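Local atomic coordinates of translation initiation inhibitor (Streptococcus pyogenes, PDB entry 2EWC), a protein that is of unknown function but belongs to the highly conserved YjgF family and may inhibit translation initiation. Residues 47-52 / 61-66. Numbering follows the deposited sequence.
Sequences DEMERR and DAVVQM
Met49 meets Met66 and Val63 in a small, fully buried apolar contact. Both methionines are selenomethionines. The tip of Met49 does all the touching from the helix side. Its methyl CE lies 3.9 Å from Met66 SE, and its own SE is 4.0 Å from that same selenium. The two side chains cross at about a right angle, selenium against selenium. Met49 SE also rests on the CG2 branch of Val63, at 4.3 Å. Met49 reaches the strand because its first two torsions are extended, with CG anti to the backbone N (chi1 -179°). Only the last torsion bends, so that CE and SE lie almost equally near Met66 SE. The CA atoms of Met49 and Val63 stay 9.6 Å apart, and the two segments together bury just 109 Å².

The contact joins helix 38-54 to the start of strand 63-70, part of the alpha/beta fold of the YjgF family, in which two helices pack on one mixed sheet. Phe87 of helix 76-87 touches both methionines, and Ile83 adds to the cover of Met66. Val64 and Gln65 form a classic beta bulge opposite Val117.

Charges gather elsewhere on the helix. Arg51 NH2 gives a hydrogen bond of 3.0 Å to Glu48 OE2, within a salt bridge. That oxygen lies close to the guanidinium plane of Arg51. The same oxygen sits over a face of the Arg52 guanidinium, a long pairing of charge alone at 3.7 Å from NH2. Asp8 forms salt bridges with both arginines.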
# COMPACT_ATOMS: atom_id res chain seq x y z
N ASP B 47 36.88 5.55 24.67
CA ASP B 47 37.85 5.54 25.78
C ASP B 47 37.60 6.73 26.72
O ASP B 47 37.66 6.56 27.95
CB ASP B 47 39.29 5.61 25.29
CG ASP B 47 39.78 4.33 24.59
OD1 ASP B 47 39.15 3.25 24.71
OD2 ASP B 47 40.84 4.42 23.91
N GLU B 48 37.34 7.93 26.17
CA GLU B 48 36.99 9.09 27.01
C GLU B 48 35.69 8.85 27.76
O GLU B 48 35.60 9.15 28.96
CB GLU B 48 36.90 10.41 26.23
CG GLU B 48 38.04 11.45 26.54
CD GLU B 48 37.56 12.94 26.56
OE1 GLU B 48 36.82 13.43 25.63
OE2 GLU B 48 37.97 13.65 27.51
N MSE B 49 34.68 8.31 27.06
CA MSE B 49 33.39 7.99 27.66
C MSE B 49 33.57 7.06 28.87
O MSE B 49 33.02 7.32 29.95
CB MSE B 49 32.42 7.39 26.63
CG MSE B 49 31.03 7.06 27.17
SE MSE B 49 29.78 6.53 25.95
CE MSE B 49 30.56 5.13 25.21
N GLU B 50 34.36 5.99 28.69
CA GLU B 50 34.70 5.07 29.77
C GLU B 50 35.46 5.75 30.91
O GLU B 50 35.21 5.47 32.09
CB GLU B 50 35.51 3.87 29.27
CG GLU B 50 34.72 2.92 28.39
CD GLU B 50 35.46 1.63 28.08
OE1 GLU B 50 36.62 1.70 27.59
OE2 GLU B 50 34.87 0.55 28.33
N ARG B 51 36.43 6.60 30.54
CA ARG B 51 37.21 7.35 31.53
C ARG B 51 36.28 8.17 32.39
O ARG B 51 36.40 8.16 33.60
CB ARG B 51 38.23 8.29 30.86
CG ARG B 51 39.08 9.07 31.89
CD ARG B 51 40.06 10.07 31.27
NE ARG B 51 39.37 11.17 30.61
CZ ARG B 51 38.88 12.26 31.22
NH1 ARG B 51 39.03 12.44 32.52
NH2 ARG B 51 38.24 13.18 30.49
N ARG B 52 35.37 8.90 31.77
CA ARG B 52 34.49 9.78 32.53
C ARG B 52 33.53 8.98 33.40
O ARG B 52 33.34 9.32 34.55
CB ARG B 52 33.76 10.75 31.61
CG ARG B 52 34.59 11.98 31.25
CD ARG B 52 34.05 12.63 29.97
NE ARG B 52 34.70 13.90 29.67
CZ ARG B 52 34.48 14.61 28.56
NH1 ARG B 52 33.64 14.17 27.62
NH2 ARG B 52 35.11 15.78 28.39
N ASP B 61 27.98 -0.50 30.45
CA ASP B 61 26.72 -1.18 30.77
C ASP B 61 25.69 -0.18 31.38
O ASP B 61 24.50 -0.44 31.32
CB ASP B 61 26.93 -2.34 31.75
CG ASP B 61 27.33 -3.69 31.07
OD1 ASP B 61 27.75 -3.76 29.88
OD2 ASP B 61 27.24 -4.72 31.79
N ALA B 62 26.16 0.93 31.95
CA ALA B 62 25.24 1.94 32.51
C ALA B 62 24.74 2.93 31.47
O ALA B 62 23.84 3.71 31.76
CB ALA B 62 25.90 2.70 33.65
N VAL B 63 25.29 2.90 30.26
CA VAL B 63 24.90 3.92 29.28
C VAL B 63 23.54 3.61 28.64
O VAL B 63 23.33 2.54 28.09
CB VAL B 63 25.98 4.14 28.22
CG1 VAL B 63 25.52 5.24 27.21
CG2 VAL B 63 27.27 4.57 28.89
N VAL B 64 22.61 4.57 28.74
CA VAL B 64 21.25 4.38 28.27
C VAL B 64 20.97 5.03 26.91
O VAL B 64 20.12 4.54 26.16
CB VAL B 64 20.16 4.82 29.33
CG1 VAL B 64 20.33 4.03 30.64
CG2 VAL B 64 20.17 6.32 29.61
N GLN B 65 21.71 6.09 26.58
CA GLN B 65 21.44 6.84 25.35
C GLN B 65 22.72 7.51 24.88
O GLN B 65 23.51 7.96 25.69
CB GLN B 65 20.32 7.89 25.54
CG GLN B 65 19.71 8.39 24.23
CD GLN B 65 20.52 9.53 23.61
OE1 GLN B 65 21.24 10.23 24.31
NE2 GLN B 65 20.40 9.72 22.28
N MSE B 66 22.93 7.55 23.56
CA MSE B 66 24.18 8.05 22.98
C MSE B 66 23.83 8.82 21.73
O MSE B 66 23.07 8.34 20.91
CB MSE B 66 25.05 6.86 22.59
CG MSE B 66 26.48 6.90 23.10
SE MSE B 66 27.38 5.33 22.98
CE MSE B 66 26.81 4.68 21.45